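Local coordinates for protein N-acetyl-beta-D glucosaminidase (PDB 4ZM6) that combines a glycoside hydrolase family 3 beta-N-acetylglucosaminidase with a GCN5-related glucosamine N-acetyltransferase region that binds acetyl coenzyme A, at residues H180-G185 with V242-A247; V230-L235 with D273-T278. All blocks are in the same frame, centred on the assembly; numbering follows the deposited sequence.

Contact 1: H180-G185 with V242-A247; sequences HFPGHG and VVSSIA
Of the two rings near the start of 180-185, the pyrrolidine of Pro182 touches Ser244 and the phenyl of Phe181 lies behind it. Pro182 CB sits over one face of the Phe181 ring, 4.0 Å above its plane and displaced toward the rim. Phe213 meets the Phe181 ring edge-to-face, and Leu254 and Leu255 of helix 251-258 also touch this side chain. The CG of Phe181 stands opposite its backbone N (chi1 -169°), which carries the ring into this hydrophobic group. Pro182 CD lies 4.3 Å from Ser244 CB, a light van der Waals touch. The carbonyl Phe181 O is 4.4 Å from Ser244 OG, too long for a hydrogen bond. The CA atoms of Pro182 and Ser244, the nearest pair, are still 8.1 Å apart.

HFPGHG begins at the end of strand 178-181 in the barrel domain of the family 3 hydrolases and runs on into the loop. With the lysine before it, the segment matches the start of the K-H-(F/I)-P-G-(H/L)-G-x4-D-(S/T)-H signature of family 3 beta-N-acetylglucosaminidases, so this loop probably lies at the glycosidase active site. The peptide bonds before His180 and Pro182 are both cis, and the chain turns a corner here. A weak backbone bond from Gly183 N to His180 O, 2.7 Å, spans the bend. His180 N and His184 N are both hydrogen-bonded to Asp136 OD1, which fixes the two ends of the turn to one carboxylate oxygen.

The other segment is a compact turn between strand 227-230 and helix 251-258. Ile246 N donates to Val243 O at 3.0 Å. Although the Ser244 side chain leaves its backbone toward 180-185, the buried hydroxyl is held by Gly231 O and Met233 N.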
ATOM      1  N   HIS A 180       8.606  -2.901  20.763  1.00 52.10           N
ATOM      2  CA  HIS A 180       9.976  -2.543  21.139  1.00 53.40           C
ATOM      3  C   HIS A 180      10.803  -2.415  19.878  1.00 53.97           C
ATOM      4  O   HIS A 180      11.078  -3.417  19.212  1.00 56.14           O
ATOM      5  CB  HIS A 180      10.589  -3.637  22.015  1.00 53.82           C
ATOM      6  CG  HIS A 180       9.784  -3.960  23.230  1.00 53.09           C
ATOM      7  ND1 HIS A 180      10.062  -3.429  24.470  1.00 53.48           N
ATOM      8  CD2 HIS A 180       8.701  -4.751  23.394  1.00 52.27           C
ATOM      9  CE1 HIS A 180       9.190  -3.889  25.349  1.00 54.02           C
ATOM     10  NE2 HIS A 180       8.352  -4.692  24.720  1.00 54.65           N
ATOM     11  N   PHE A 181      11.204  -1.193  19.550  1.00 52.93           N
ATOM     12  CA  PHE A 181      11.912  -0.940  18.303  1.00 54.44           C
ATOM     13  C   PHE A 181      13.239  -1.692  18.314  1.00 54.77           C
ATOM     14  O   PHE A 181      13.932  -1.685  19.330  1.00 57.59           O
ATOM     15  CB  PHE A 181      12.149   0.564  18.129  1.00 54.80           C
ATOM     16  CG  PHE A 181      12.630   0.948  16.761  1.00 54.61           C
ATOM     17  CD1 PHE A 181      11.726   1.168  15.730  1.00 55.28           C
ATOM     18  CD2 PHE A 181      13.986   1.091  16.504  1.00 55.55           C
ATOM     19  CE1 PHE A 181      12.162   1.525  14.463  1.00 55.44           C
ATOM     20  CE2 PHE A 181      14.431   1.450  15.242  1.00 56.86           C
ATOM     21  CZ  PHE A 181      13.518   1.668  14.219  1.00 57.41           C
ATOM     22  N   PRO A 182      13.611  -2.334  17.191  1.00 54.01           N
ATOM     23  CA  PRO A 182      12.964  -2.419  15.880  1.00 54.55           C
ATOM     24  C   PRO A 182      11.991  -3.585  15.677  1.00 55.81           C
ATOM     25  O   PRO A 182      11.540  -3.811  14.551  1.00 55.95           O
ATOM     26  CB  PRO A 182      14.154  -2.591  14.938  1.00 54.96           C
ATOM     27  CG  PRO A 182      15.120  -3.387  15.738  1.00 54.41           C
ATOM     28  CD  PRO A 182      14.979  -2.886  17.147  1.00 54.41           C
ATOM     29  N   GLY A 183      11.667  -4.319  16.736  1.00 57.04           N
ATOM     30  CA  GLY A 183      10.764  -5.458  16.616  1.00 60.22           C
ATOM     31  C   GLY A 183      11.268  -6.670  17.369  1.00 62.30           C
ATOM     32  O   GLY A 183      12.217  -7.332  16.940  1.00 64.62           O
ATOM     33  N   HIS A 184      10.610  -6.963  18.486  1.00 63.16           N
ATOM     34  CA  HIS A 184      11.005  -8.049  19.375  1.00 63.98           C
ATOM     35  C   HIS A 184      10.160  -9.303  19.180  1.00 62.29           C
ATOM     36  O   HIS A 184      10.318 -10.274  19.910  1.00 64.13           O
ATOM     37  CB  HIS A 184      10.874  -7.581  20.827  1.00 65.50           C
ATOM     38  CG  HIS A 184      11.813  -8.263  21.769  1.00 66.25           C
ATOM     39  ND1 HIS A 184      11.751  -9.615  22.036  1.00 66.50           N
ATOM     40  CD2 HIS A 184      12.837  -7.778  22.508  1.00 67.10           C
ATOM     41  CE1 HIS A 184      12.700  -9.933  22.897  1.00 67.96           C
ATOM     42  NE2 HIS A 184      13.373  -8.836  23.199  1.00 68.21           N
ATOM     43  N   GLY A 185       9.263  -9.292  18.203  1.00 62.94           N
ATOM     44  CA  GLY A 185       8.292 -10.367  18.058  1.00 64.83           C
ATOM     45  C   GLY A 185       8.810 -11.672  17.482  1.00 67.01           C
ATOM     46  O   GLY A 185       8.156 -12.710  17.629  1.00 67.41           O
ATOM     47  N   VAL A 242      27.123  -4.514  20.277  1.00 83.92           N
ATOM     48  CA  VAL A 242      26.216  -4.129  21.363  1.00 80.78           C
ATOM     49  C   VAL A 242      24.740  -4.197  21.002  1.00 77.50           C
ATOM     50  O   VAL A 242      24.361  -4.222  19.831  1.00 79.41           O
ATOM     51  CB  VAL A 242      26.526  -2.714  21.889  1.00 81.20           C
ATOM     52  CG1 VAL A 242      27.819  -2.726  22.690  1.00 83.19           C
ATOM     53  CG2 VAL A 242      26.593  -1.708  20.747  1.00 80.83           C
ATOM     54  N   VAL A 243      23.923  -4.195  22.049  1.00 75.13           N
ATOM     55  CA  VAL A 243      22.484  -4.388  21.946  1.00 72.23           C
ATOM     56  C   VAL A 243      21.806  -3.122  21.384  1.00 70.58           C
ATOM     57  O   VAL A 243      22.321  -2.011  21.541  1.00 69.37           O
ATOM     58  CB  VAL A 243      21.915  -4.824  23.327  1.00 71.10           C
ATOM     59  CG1 VAL A 243      21.385  -3.643  24.134  1.00 71.08           C
ATOM     60  CG2 VAL A 243      20.851  -5.892  23.157  1.00 70.89           C
ATOM     61  N   SER A 244      20.660  -3.305  20.726  1.00 67.93           N
ATOM     62  CA  SER A 244      19.999  -2.243  19.942  1.00 67.93           C
ATOM     63  C   SER A 244      19.816  -0.892  20.644  1.00 67.44           C
ATOM     64  O   SER A 244      19.962   0.158  20.015  1.00 63.82           O
ATOM     65  CB  SER A 244      18.637  -2.732  19.445  1.00 68.82           C
ATOM     66  OG  SER A 244      17.846  -3.220  20.515  1.00 71.05           O
ATOM     67  N   SER A 245      19.498  -0.924  21.936  1.00 69.44           N
ATOM     68  CA  SER A 245      19.232   0.298  22.709  1.00 69.33           C
ATOM     69  C   SER A 245      20.407   1.266  22.759  1.00 71.42           C
ATOM     70  O   SER A 245      20.210   2.472  22.890  1.00 69.55           O
ATOM     71  CB  SER A 245      18.841  -0.063  24.138  1.00 68.55           C
ATOM     72  OG  SER A 245      17.851  -1.074  24.135  1.00 70.37           O
ATOM     73  N   ILE A 246      21.622   0.729  22.662  1.00 75.36           N
ATOM     74  CA  ILE A 246      22.845   1.519  22.811  1.00 77.49           C
ATOM     75  C   ILE A 246      23.695   1.553  21.537  1.00 77.68           C
ATOM     76  O   ILE A 246      24.822   2.057  21.551  1.00 77.89           O
ATOM     77  CB  ILE A 246      23.678   1.010  24.009  1.00 79.95           C
ATOM     78  CG1 ILE A 246      24.263  -0.385  23.722  1.00 82.06           C
ATOM     79  CG2 ILE A 246      22.820   1.020  25.271  1.00 79.07           C
ATOM     80  CD1 ILE A 246      24.660  -1.183  24.949  1.00 83.00           C
ATOM     81  N   ALA A 247      23.137   1.041  20.438  1.00 76.88           N
ATOM     82  CA  ALA A 247      23.795   1.059  19.133  1.00 73.80           C
ATOM     83  C   ALA A 247      23.302   2.253  18.316  1.00 71.51           C
ATOM     84  O   ALA A 247      22.106   2.358  18.051  1.00 67.79           O
ATOM     85  CB  ALA A 247      23.504  -0.233  18.387  1.00 72.66           C
TER

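Contact 2: V230-L235 with D273-T278; sequences VGHMLL and DAVKET
His232 and Ala274 bring the two backbones closest, with their CA atoms 6.2 Å apart where an irregular loop passes the short helix 273-276. The His232 side chain leaves its backbone toward the helix, and the side chains of Ala274 and Val275 start out toward the loop. The tightest touch is between the two beta carbons, His232 CB and Ala274 CB, at 3.7 Å. The same methyl approaches the imidazole obliquely. Val275 takes a face of that ring: its CB lies 4.2 Å above the plane, shifted toward the rim, with ND1 as the nearest ring atom. In His232 the CG is placed opposite the carbonyl carbon, beside the backbone N (chi1 -45°). This arrangement lays the ring along the two helix residues. NE2 is hydrogen-bonded to Cys269 O, so the imidazole is anchored to the chain just before the helix as well as packed against it. All three touching residues are buried. At the end of helix 273-276, Glu277 N donates to Asp273 O at 2.9 Å.

The contact lies beyond the ends of two adjacent parallel strands, 227-230 and 264-267, in the family 3 barrel domain. Val230 pairs through its backbone with Ile266 and Asp268. His232 thus packs the loop leaving the first strand against the helix that follows the second.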
ATOM      1  N   VAL A 230      13.120   1.766  22.398  1.00 55.94           N
ATOM      2  CA  VAL A 230      14.045   0.835  21.776  1.00 57.25           C
ATOM      3  C   VAL A 230      14.358  -0.293  22.756  1.00 58.91           C
ATOM      4  O   VAL A 230      14.995  -0.075  23.787  1.00 60.62           O
ATOM      5  CB  VAL A 230      15.345   1.552  21.373  1.00 57.00           C
ATOM      6  CG1 VAL A 230      16.244   0.618  20.582  1.00 57.13           C
ATOM      7  CG2 VAL A 230      15.026   2.805  20.568  1.00 57.14           C
ATOM      8  N   GLY A 231      13.910  -1.500  22.435  1.00 60.51           N
ATOM      9  CA  GLY A 231      14.207  -2.666  23.257  1.00 63.71           C
ATOM     10  C   GLY A 231      15.665  -3.078  23.168  1.00 67.43           C
ATOM     11  O   GLY A 231      16.478  -2.410  22.514  1.00 65.20           O
ATOM     12  N   HIS A 232      15.993  -4.184  23.833  1.00 69.93           N
ATOM     13  CA  HIS A 232      17.357  -4.709  23.857  1.00 68.38           C
ATOM     14  C   HIS A 232      17.437  -5.986  23.035  1.00 69.94           C
ATOM     15  O   HIS A 232      17.044  -7.057  23.502  1.00 72.78           O
ATOM     16  CB  HIS A 232      17.799  -4.985  25.293  1.00 66.12           C
ATOM     17  CG  HIS A 232      17.461  -3.887  26.246  1.00 66.01           C
ATOM     18  ND1 HIS A 232      18.074  -2.654  26.208  1.00 66.40           N
ATOM     19  CD2 HIS A 232      16.575  -3.838  27.268  1.00 65.55           C
ATOM     20  CE1 HIS A 232      17.579  -1.889  27.165  1.00 66.00           C
ATOM     21  NE2 HIS A 232      16.670  -2.586  27.825  1.00 66.00           N
ATOM     22  N   MET A 233      17.937  -5.860  21.808  1.00 71.46           N
ATOM     23  CA  MET A 233      18.167  -7.008  20.931  1.00 72.75           C
ATOM     24  C   MET A 233      19.387  -6.794  20.038  1.00 72.62           C
ATOM     25  O   MET A 233      19.684  -5.669  19.629  1.00 69.69           O
ATOM     26  CB  MET A 233      16.917  -7.322  20.096  1.00 75.55           C
ATOM     27  CG  MET A 233      16.119  -6.108  19.637  1.00 77.93           C
ATOM     28  SD  MET A 233      14.357  -6.472  19.490  1.00 79.45           S
ATOM     29  CE  MET A 233      13.658  -4.943  20.103  1.00 80.26           C
ATOM     30  N   LEU A 234      20.096  -7.886  19.762  1.00 73.83           N
ATOM     31  CA  LEU A 234      21.329  -7.848  18.987  1.00 73.46           C
ATOM     32  C   LEU A 234      20.989  -8.022  17.511  1.00 73.78           C
ATOM     33  O   LEU A 234      20.324  -8.991  17.127  1.00 70.50           O
ATOM     34  CB  LEU A 234      22.279  -8.959  19.462  1.00 74.39           C
ATOM     35  CG  LEU A 234      23.793  -8.806  19.252  1.00 71.86           C
ATOM     36  CD1 LEU A 234      24.156  -8.763  17.778  1.00 73.16           C
ATOM     37  CD2 LEU A 234      24.336  -7.581  19.972  1.00 72.67           C
ATOM     38  N   LEU A 235      21.446  -7.074  16.695  1.00 75.13           N
ATOM     39  CA  LEU A 235      21.209  -7.090  15.252  1.00 74.72           C
ATOM     40  C   LEU A 235      22.547  -7.088  14.513  1.00 72.62           C
ATOM     41  O   LEU A 235      23.080  -6.024  14.186  1.00 68.44           O
ATOM     42  CB  LEU A 235      20.357  -5.882  14.854  1.00 75.42           C
ATOM     43  CG  LEU A 235      18.896  -5.981  15.318  1.00 75.77           C
ATOM     44  CD1 LEU A 235      18.448  -4.724  16.048  1.00 76.40           C
ATOM     45  CD2 LEU A 235      17.965  -6.295  14.151  1.00 76.07           C
ATOM     46  N   ASP A 273      18.778  -8.133  32.052  1.00102.98           N
ATOM     47  CA  ASP A 273      20.069  -8.804  31.882  1.00104.85           C
ATOM     48  C   ASP A 273      20.684  -8.575  30.498  1.00103.14           C
ATOM     49  O   ASP A 273      21.906  -8.615  30.348  1.00106.33           O
ATOM     50  CB  ASP A 273      19.951 -10.309  32.164  1.00104.54           C
ATOM     51  CG  ASP A 273      19.690 -10.617  33.638  1.00102.47           C
ATOM     52  OD1 ASP A 273      20.169  -9.860  34.515  1.00 99.10           O
ATOM     53  OD2 ASP A 273      19.013 -11.629  33.918  1.00 95.92           O
ATOM     54  N   ALA A 274      19.841  -8.322  29.501  1.00100.24           N
ATOM     55  CA  ALA A 274      20.307  -8.042  28.141  1.00 95.20           C
ATOM     56  C   ALA A 274      21.247  -6.833  28.051  1.00 91.50           C
ATOM     57  O   ALA A 274      22.074  -6.769  27.145  1.00 87.13           O
ATOM     58  CB  ALA A 274      19.117  -7.857  27.211  1.00 95.06           C
ATOM     59  N   VAL A 275      21.109  -5.876  28.965  1.00 92.28           N
ATOM     60  CA  VAL A 275      22.032  -4.740  29.024  1.00 97.14           C
ATOM     61  C   VAL A 275      22.831  -4.668  30.328  1.00102.88           C
ATOM     62  O   VAL A 275      23.883  -4.032  30.357  1.00112.61           O
ATOM     63  CB  VAL A 275      21.299  -3.400  28.809  1.00 98.36           C
ATOM     64  CG1 VAL A 275      20.752  -2.865  30.120  1.00 98.78           C
ATOM     65  CG2 VAL A 275      22.227  -2.369  28.180  1.00 98.71           C
ATOM     66  N   LYS A 276      22.333  -5.284  31.401  1.00103.29           N
ATOM     67  CA  LYS A 276      23.057  -5.301  32.679  1.00105.97           C
ATOM     68  C   LYS A 276      24.209  -6.310  32.658  1.00104.90           C
ATOM     69  O   LYS A 276      25.235  -6.095  33.307  1.00 99.14           O
ATOM     70  CB  LYS A 276      22.106  -5.615  33.841  1.00105.58           C
ATOM     71  CG  LYS A 276      22.768  -5.614  35.220  1.00104.88           C
ATOM     72  CD  LYS A 276      21.780  -5.894  36.344  1.00101.76           C
ATOM     73  CE  LYS A 276      21.240  -7.318  36.278  1.00 98.70           C
ATOM     74  NZ  LYS A 276      20.436  -7.673  37.477  1.00 96.68           N
ATOM     75  N   GLU A 277      24.030  -7.407  31.920  1.00104.39           N
ATOM     76  CA  GLU A 277      25.051  -8.454  31.814  1.00104.40           C
ATOM     77  C   GLU A 277      25.919  -8.327  30.552  1.00104.24           C
ATOM     78  O   GLU A 277      26.740  -9.205  30.283  1.00104.33           O
ATOM     79  CB  GLU A 277      24.405  -9.846  31.864  1.00103.73           C
ATOM     80  CG  GLU A 277      23.375 -10.050  32.973  1.00105.25           C
ATOM     81  CD  GLU A 277      23.939  -9.853  34.372  1.00107.60           C
ATOM     82  OE1 GLU A 277      24.135 -10.858  35.089  1.00106.52           O
ATOM     83  OE2 GLU A 277      24.183  -8.694  34.763  1.00109.94           O
ATOM     84  N   THR A 278      25.727  -7.256  29.778  1.00101.56           N
ATOM     85  CA  THR A 278      26.634  -6.907  28.677  1.00 97.25           C
ATOM     86  C   THR A 278      27.538  -5.758  29.099  1.00 94.54           C
ATOM     87  O   THR A 278      28.744  -5.793  28.865  1.00 95.92           O
ATOM     88  CB  THR A 278      25.880  -6.498  27.394  1.00 97.58           C
ATOM     89  OG1 THR A 278      25.064  -5.346  27.650  1.00 98.60           O
ATOM     90  CG2 THR A 278      25.020  -7.647  26.877  1.00 95.10           C
TER

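How the contacts relate
In chain order the segments run 180-185, 230-235, 242-247 and 273-278, so the two contacts cross. Contact 1 closes a loop that leaves strand 178-181 and includes strand 227-230. Contact 2 starts at the end of that second strand and closes a loop through helix 251-258 and strand 264-267. Their centres are 7 Å apart. They meet directly, with Ser244 N 2.8 Å from Met233 O in a probable hydrogen bond, and Ser245 OG 3.0 Å from Val230 O in another. The turn 242-247 therefore folds back on the loop 230-235. Together the contacts join the segments following three neighbouring parallel strands of the barrel domain.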